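Local coordinates for protein octopine dehydrogenase (PDB 3C7D) that catalyses the NADH-dependent reductive condensation of L-arginine with pyruvate to D-octopine, and the reverse oxidation of octopine with NAD(+), at residues S209-A214 with D244-C249; K254-A259 with G339-A344. All coordinates share one frame; numbering follows the deposited sequence.

Interaction 1. Residues S209-A214 with D244-C249; sequences SFVHPA and DMLTAC. With PYR (pyruvic acid), chain C.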
ATOM      1  N   SER A 209      -8.780   0.438   5.105  1.00 35.64           N
ATOM      2  CA  SER A 209      -7.812  -0.038   6.098  1.00 35.79           C
ATOM      3  C   SER A 209      -8.430  -0.900   7.204  1.00 35.87           C
ATOM      4  O   SER A 209      -7.772  -1.783   7.760  1.00 35.80           O
ATOM      5  CB  SER A 209      -7.058   1.148   6.705  1.00 35.75           C
ATOM      6  OG  SER A 209      -6.360   1.867   5.703  1.00 35.71           O
ATOM      7  N   PHE A 210      -9.699  -0.642   7.500  1.00 35.97           N
ATOM      8  CA  PHE A 210     -10.429  -1.342   8.553  1.00 36.14           C
ATOM      9  C   PHE A 210     -10.699  -2.827   8.288  1.00 36.45           C
ATOM     10  O   PHE A 210     -10.948  -3.575   9.227  1.00 36.55           O
ATOM     11  CB  PHE A 210     -11.756  -0.628   8.823  1.00 35.92           C
ATOM     12  CG  PHE A 210     -12.651  -0.532   7.619  1.00 35.53           C
ATOM     13  CD1 PHE A 210     -13.501  -1.581   7.278  1.00 34.75           C
ATOM     14  CD2 PHE A 210     -12.649   0.612   6.830  1.00 35.25           C
ATOM     15  CE1 PHE A 210     -14.323  -1.495   6.169  1.00 34.70           C
ATOM     16  CE2 PHE A 210     -13.475   0.706   5.719  1.00 35.23           C
ATOM     17  CZ  PHE A 210     -14.314  -0.351   5.388  1.00 35.27           C
ATOM     18  N   VAL A 211     -10.652  -3.245   7.022  1.00 36.91           N
ATOM     19  CA  VAL A 211     -11.114  -4.587   6.602  1.00 37.42           C
ATOM     20  C   VAL A 211     -10.525  -5.751   7.413  1.00 37.61           C
ATOM     21  O   VAL A 211     -11.265  -6.487   8.073  1.00 37.60           O
ATOM     22  CB  VAL A 211     -10.933  -4.813   5.064  1.00 37.47           C
ATOM     23  CG1 VAL A 211     -11.110  -6.281   4.682  1.00 37.53           C
ATOM     24  CG2 VAL A 211     -11.914  -3.955   4.287  1.00 37.53           C
ATOM     25  N   HIS A 212      -9.203  -5.906   7.363  1.00 37.86           N
ATOM     26  CA  HIS A 212      -8.526  -7.018   8.037  1.00 38.12           C
ATOM     27  C   HIS A 212      -8.582  -6.934   9.569  1.00 38.26           C
ATOM     28  O   HIS A 212      -8.811  -7.954  10.220  1.00 38.20           O
ATOM     29  CB  HIS A 212      -7.089  -7.176   7.530  1.00 38.07           C
ATOM     30  CG  HIS A 212      -6.986  -7.229   6.039  1.00 38.28           C
ATOM     31  ND1 HIS A 212      -7.315  -8.350   5.310  1.00 38.53           N
ATOM     32  CD2 HIS A 212      -6.610  -6.291   5.138  1.00 38.59           C
ATOM     33  CE1 HIS A 212      -7.136  -8.105   4.025  1.00 38.64           C
ATOM     34  NE2 HIS A 212      -6.708  -6.861   3.894  1.00 38.78           N
ATOM     35  N   PRO A 213      -8.362  -5.731  10.149  1.00 38.50           N
ATOM     36  CA  PRO A 213      -8.659  -5.542  11.576  1.00 38.73           C
ATOM     37  C   PRO A 213     -10.110  -5.877  11.959  1.00 39.00           C
ATOM     38  O   PRO A 213     -10.344  -6.431  13.038  1.00 39.03           O
ATOM     39  CB  PRO A 213      -8.378  -4.051  11.798  1.00 38.59           C
ATOM     40  CG  PRO A 213      -7.396  -3.699  10.748  1.00 38.41           C
ATOM     41  CD  PRO A 213      -7.785  -4.507   9.556  1.00 38.40           C
ATOM     42  N   ALA A 214     -11.062  -5.552  11.080  1.00 39.29           N
ATOM     43  CA  ALA A 214     -12.483  -5.826  11.320  1.00 39.58           C
ATOM     44  C   ALA A 214     -12.800  -7.319  11.273  1.00 39.81           C
ATOM     45  O   ALA A 214     -13.531  -7.825  12.129  1.00 39.81           O
ATOM     46  CB  ALA A 214     -13.355  -5.066  10.332  1.00 39.51           C
ATOM     47  N   ASP A 244     -21.958  -5.840   9.147  1.00 42.53           N
ATOM     48  CA  ASP A 244     -22.490  -4.561   9.610  1.00 42.47           C
ATOM     49  C   ASP A 244     -21.346  -3.635  10.017  1.00 42.21           C
ATOM     50  O   ASP A 244     -21.353  -2.446   9.685  1.00 42.30           O
ATOM     51  CB  ASP A 244     -23.453  -4.766  10.787  1.00 42.56           C
ATOM     52  CG  ASP A 244     -24.750  -5.458  10.382  1.00 43.19           C
ATOM     53  OD1 ASP A 244     -25.013  -5.604   9.166  1.00 43.61           O
ATOM     54  OD2 ASP A 244     -25.514  -5.854  11.292  1.00 43.79           O
ATOM     55  N   MET A 245     -20.367  -4.203  10.728  1.00 41.74           N
ATOM     56  CA  MET A 245     -19.170  -3.493  11.185  1.00 41.34           C
ATOM     57  C   MET A 245     -18.408  -2.881  10.007  1.00 40.97           C
ATOM     58  O   MET A 245     -17.960  -1.735  10.078  1.00 40.96           O
ATOM     59  CB  MET A 245     -18.277  -4.447  11.997  1.00 41.37           C
ATOM     60  CG  MET A 245     -16.908  -3.906  12.415  1.00 41.71           C
ATOM     61  SD  MET A 245     -16.933  -2.521  13.572  1.00 42.69           S
ATOM     62  CE  MET A 245     -17.696  -3.257  15.021  1.00 42.53           C
ATOM     63  N   LEU A 246     -18.284  -3.646   8.926  1.00 40.43           N
ATOM     64  CA  LEU A 246     -17.643  -3.174   7.702  1.00 39.97           C
ATOM     65  C   LEU A 246     -18.431  -2.044   7.027  1.00 39.81           C
ATOM     66  O   LEU A 246     -17.837  -1.119   6.467  1.00 39.74           O
ATOM     67  CB  LEU A 246     -17.436  -4.334   6.722  1.00 39.86           C
ATOM     68  CG  LEU A 246     -16.392  -5.399   7.069  1.00 39.40           C
ATOM     69  CD1 LEU A 246     -16.737  -6.714   6.399  1.00 39.15           C
ATOM     70  CD2 LEU A 246     -14.990  -4.953   6.686  1.00 39.25           C
ATOM     71  N   THR A 247     -19.760  -2.124   7.083  1.00 39.53           N
ATOM     72  CA  THR A 247     -20.629  -1.086   6.522  1.00 39.33           C
ATOM     73  C   THR A 247     -20.499   0.211   7.325  1.00 39.05           C
ATOM     74  O   THR A 247     -20.379   1.297   6.749  1.00 38.95           O
ATOM     75  CB  THR A 247     -22.113  -1.541   6.466  1.00 39.42           C
ATOM     76  OG1 THR A 247     -22.209  -2.799   5.791  1.00 39.30           O
ATOM     77  CG2 THR A 247     -22.974  -0.518   5.725  1.00 39.54           C
ATOM     78  N   ALA A 248     -20.509   0.081   8.650  1.00 38.69           N
ATOM     79  CA  ALA A 248     -20.330   1.212   9.554  1.00 38.46           C
ATOM     80  C   ALA A 248     -19.053   1.997   9.238  1.00 38.35           C
ATOM     81  O   ALA A 248     -19.097   3.215   9.058  1.00 38.37           O
ATOM     82  CB  ALA A 248     -20.325   0.733  11.000  1.00 38.37           C
ATOM     83  N   CYS A 249     -17.928   1.287   9.155  1.00 38.19           N
ATOM     84  CA  CYS A 249     -16.622   1.893   8.887  1.00 38.03           C
ATOM     85  C   CYS A 249     -16.517   2.514   7.493  1.00 37.94           C
ATOM     86  O   CYS A 249     -15.793   3.492   7.300  1.00 37.91           O
ATOM     87  CB  CYS A 249     -15.513   0.858   9.069  1.00 38.00           C
ATOM     88  SG  CYS A 249     -15.301   0.261  10.753  1.00 37.90           S
TER
HETATM   89  C   PYR C 406      -4.273  -5.189  -0.038  1.00 43.35           C
HETATM   90  O   PYR C 406      -3.721  -4.213  -0.762  1.00 44.45           O
HETATM   91  OXT PYR C 406      -3.408  -6.096   0.518  1.00 44.37           O
HETATM   92  CA  PYR C 406      -5.705  -5.304   0.162  1.00 40.67           C
HETATM   93  O3  PYR C 406      -6.128  -5.806   1.378  1.00 36.50           O
HETATM   94  CB  PYR C 406      -6.721  -4.937  -0.958  1.00 32.77           C
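The start of helix 211-220, which carries the catalytic His212 in the alpha-helical domain of this opine dehydrogenase, packs here against the long helix 240-263, with Phe210 as the main wedge between them. Cys249 lays its CB over one face of the Phe210 ring, 3.5 Å from the ring centroid and 13° off the normal, a CH-pi contact. The sulfur of Cys249 leans toward the CB end of the ring and meets the ring obliquely, SG lying 4.7 Å from the Phe210 centroid. Leu246 approaches at the ring's edge: its methyl CD2 sits in the ring plane, 3.6 Å from Phe210 CE1. That same CD2 also lies 4.0 Å from Val211 CG2 and as far from the CB of Ala214, so one leucine methyl fills the space between three side chains of 209-214. The phenylalanine ring is set for this by a chi1 of 59°, which puts CG between the backbone N and the carbonyl carbon. Replacing Phe210 with an alanine would probably open a gap between the two helices, leaving Cys249 CB without the ring face it rests on and Leu246 CD2 without its contact at the ring edge. On the side of the helix turned from 240-263, His212 points its NE2 to the pyruvate, donating a hydrogen bond to the ligand's O3 over 2.8 Å at a nearly straight 173°. The oxygen is at the edge of the imidazole, in its plane, and the CG1 methyl of Val211 lies over one of the ring's faces. Pyruvate is also held by Thr143. Around the packing, helix 330-344 meets Phe210 through Met334, helix 349-361 touches Phe210 and Cys249, and helix 293-298 closes on Leu246.

Interaction 2. Residues K254-A259 with G339-A344; sequences KDVANA and GVAIAA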
ATOM      1  N   LYS A 254     -17.023   7.711   3.975  1.00 37.53           N
ATOM      2  CA  LYS A 254     -17.799   8.699   3.222  1.00 37.64           C
ATOM      3  C   LYS A 254     -17.966  10.004   4.001  1.00 37.43           C
ATOM      4  O   LYS A 254     -17.883  11.090   3.426  1.00 37.34           O
ATOM      5  CB  LYS A 254     -19.174   8.142   2.857  1.00 37.62           C
ATOM      6  CG  LYS A 254     -19.201   7.238   1.631  1.00 37.99           C
ATOM      7  CD  LYS A 254     -20.601   6.650   1.420  1.00 38.15           C
ATOM      8  CE  LYS A 254     -21.644   7.738   1.139  1.00 39.11           C
ATOM      9  NZ  LYS A 254     -23.022   7.324   1.537  1.00 39.30           N
ATOM     10  N   ASP A 255     -18.205   9.883   5.306  1.00 37.30           N
ATOM     11  CA  ASP A 255     -18.348  11.040   6.189  1.00 37.22           C
ATOM     12  C   ASP A 255     -17.121  11.951   6.132  1.00 37.10           C
ATOM     13  O   ASP A 255     -17.253  13.170   6.001  1.00 37.12           O
ATOM     14  CB  ASP A 255     -18.613  10.595   7.634  1.00 37.17           C
ATOM     15  CG  ASP A 255     -20.002   9.993   7.826  1.00 37.10           C
ATOM     16  OD1 ASP A 255     -20.904  10.255   7.001  1.00 36.88           O
ATOM     17  OD2 ASP A 255     -20.191   9.260   8.820  1.00 37.03           O
ATOM     18  N   VAL A 256     -15.938  11.345   6.218  1.00 36.98           N
ATOM     19  CA  VAL A 256     -14.670  12.072   6.128  1.00 36.84           C
ATOM     20  C   VAL A 256     -14.492  12.670   4.728  1.00 36.88           C
ATOM     21  O   VAL A 256     -14.053  13.811   4.587  1.00 36.89           O
ATOM     22  CB  VAL A 256     -13.464  11.169   6.503  1.00 36.78           C
ATOM     23  CG1 VAL A 256     -12.142  11.910   6.318  1.00 36.63           C
ATOM     24  CG2 VAL A 256     -13.594  10.678   7.940  1.00 36.57           C
ATOM     25  N   ALA A 257     -14.855  11.901   3.705  1.00 36.81           N
ATOM     26  CA  ALA A 257     -14.800  12.366   2.322  1.00 36.77           C
ATOM     27  C   ALA A 257     -15.688  13.590   2.104  1.00 36.76           C
ATOM     28  O   ALA A 257     -15.232  14.606   1.573  1.00 36.65           O
ATOM     29  CB  ALA A 257     -15.189  11.242   1.367  1.00 36.80           C
ATOM     30  N   ASN A 258     -16.947  13.485   2.530  1.00 36.79           N
ATOM     31  CA  ASN A 258     -17.922  14.567   2.401  1.00 36.80           C
ATOM     32  C   ASN A 258     -17.478  15.846   3.104  1.00 36.89           C
ATOM     33  O   ASN A 258     -17.566  16.937   2.531  1.00 36.86           O
ATOM     34  CB  ASN A 258     -19.295  14.126   2.927  1.00 36.73           C
ATOM     35  CG  ASN A 258     -19.938  13.046   2.065  1.00 36.56           C
ATOM     36  OD1 ASN A 258     -19.847  13.072   0.838  1.00 36.28           O
ATOM     37  ND2 ASN A 258     -20.600  12.092   2.713  1.00 35.97           N
ATOM     38  N   ALA A 259     -16.988  15.694   4.335  1.00 36.93           N
ATOM     39  CA  ALA A 259     -16.531  16.819   5.152  1.00 37.04           C
ATOM     40  C   ALA A 259     -15.291  17.516   4.588  1.00 37.14           C
ATOM     41  O   ALA A 259     -15.118  18.718   4.782  1.00 37.28           O
ATOM     42  CB  ALA A 259     -16.283  16.372   6.580  1.00 36.93           C
ATOM     43  N   GLY A 339      -5.869  10.064  11.467  1.00 30.38           N
ATOM     44  CA  GLY A 339      -5.219  11.371  11.385  1.00 30.54           C
ATOM     45  C   GLY A 339      -5.970  12.336  10.485  1.00 30.64           C
ATOM     46  O   GLY A 339      -6.133  13.510  10.820  1.00 30.70           O
ATOM     47  N   VAL A 340      -6.430  11.833   9.341  1.00 30.79           N
ATOM     48  CA  VAL A 340      -7.251  12.610   8.412  1.00 30.95           C
ATOM     49  C   VAL A 340      -8.610  12.949   9.042  1.00 31.18           C
ATOM     50  O   VAL A 340      -9.056  14.099   8.979  1.00 31.26           O
ATOM     51  CB  VAL A 340      -7.429  11.882   7.047  1.00 30.90           C
ATOM     52  CG1 VAL A 340      -8.387  12.640   6.132  1.00 30.87           C
ATOM     53  CG2 VAL A 340      -6.084  11.711   6.357  1.00 30.71           C
ATOM     54  N   ALA A 341      -9.243  11.954   9.666  1.00 31.29           N
ATOM     55  CA  ALA A 341     -10.532  12.142  10.340  1.00 31.41           C
ATOM     56  C   ALA A 341     -10.498  13.256  11.392  1.00 31.52           C
ATOM     57  O   ALA A 341     -11.407  14.088  11.445  1.00 31.57           O
ATOM     58  CB  ALA A 341     -11.007  10.837  10.958  1.00 31.35           C
ATOM     59  N   ILE A 342      -9.451  13.269  12.218  1.00 31.65           N
ATOM     60  CA  ILE A 342      -9.263  14.314  13.233  1.00 31.81           C
ATOM     61  C   ILE A 342      -9.228  15.709  12.599  1.00 31.90           C
ATOM     62  O   ILE A 342      -9.930  16.619  13.052  1.00 31.90           O
ATOM     63  CB  ILE A 342      -7.989  14.065  14.091  1.00 31.84           C
ATOM     64  CG1 ILE A 342      -8.216  12.886  15.043  1.00 31.83           C
ATOM     65  CG2 ILE A 342      -7.590  15.322  14.883  1.00 31.90           C
ATOM     66  CD1 ILE A 342      -6.958  12.382  15.720  1.00 31.87           C
ATOM     67  N   ALA A 343      -8.430  15.856  11.541  1.00 31.97           N
ATOM     68  CA  ALA A 343      -8.288  17.131  10.838  1.00 32.13           C
ATOM     69  C   ALA A 343      -9.581  17.591  10.168  1.00 32.29           C
ATOM     70  O   ALA A 343      -9.819  18.793  10.038  1.00 32.50           O
ATOM     71  CB  ALA A 343      -7.162  17.055   9.826  1.00 32.07           C
ATOM     72  N   ALA A 344     -10.412  16.638   9.751  1.00 32.40           N
ATOM     73  CA  ALA A 344     -11.700  16.949   9.127  1.00 32.44           C
ATOM     74  C   ALA A 344     -12.792  17.285  10.153  1.00 32.58           C
ATOM     75  O   ALA A 344     -13.821  17.868   9.804  1.00 32.60           O
ATOM     76  CB  ALA A 344     -12.145  15.802   8.236  1.00 32.36           C
TER
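Val256 faces helix 330-344 with both of its methyl groups, and each finds a different partner. CG1 meets the CG1 of Val340 at 3.8 Å, the two valine side chains running at a slant to one another. CG2, the other branch, comes up to the CB of Ala341 at 4.0 Å. The split follows from the rotamer: with CG1 anti to the backbone N (chi1 176°) and CG2 anti to the carbonyl carbon, the fork of Val256 opens toward two successive residues of 339-344. Val340 has CG1 in the matching place, also anti to its own N, and it is this branch that carries the touch. The CG1 of Val256 further reaches the methyl of Ala344, a looser approach of 4.3 Å, so that residues one turn apart on 339-344 both border this methyl.

The motif is a plain helix-helix packing inside the alpha-helical domain, between helix 240-263 and the last turns of helix 330-344. The two local axes approach to 9.7 Å, with their N-to-C directions at 47°. One turn beyond Val256, the CB of Ala259 comes to 4.5 Å from that of Ala344, methyl to methyl, and it also lies near the carbonyl oxygen of Ala344. No hydrogen bond crosses between the segments, and their side-chain contacts are wholly apolar. Val256, Val340 and Ala341 are buried, while Ala259 and Ala344 are partly exposed, so the interface grows more open toward the C-terminal end of 339-344. Past that end, Val346 touches both Ala259 and Asp255, while Ile348 meets Ala341. The carbonyl oxygen of Gly339 accepts a hydrogen bond from the side-chain NE2 of Gln384.

How the interactions relate
Helix 240-263 runs through both contacts: its residues 244-249 serve interaction 1, and 254-259, further along, serve interaction 2. The centres are 16 Å apart and the nearest atoms about 6 Å, so the two do not touch. Along the chain they come in series, with the pair 209-214 and 244-249 complete before 254-259 begins, and 339-344 arriving much later. All four segments belong to the alpha-helical domain. The long helix thus lies against the start of helix 211-220, which carries the catalytic His212, at one place and against helix 330-344 at another. Interaction 1 holds the pyruvate-binding histidine, whereas interaction 2 is packing within the domain.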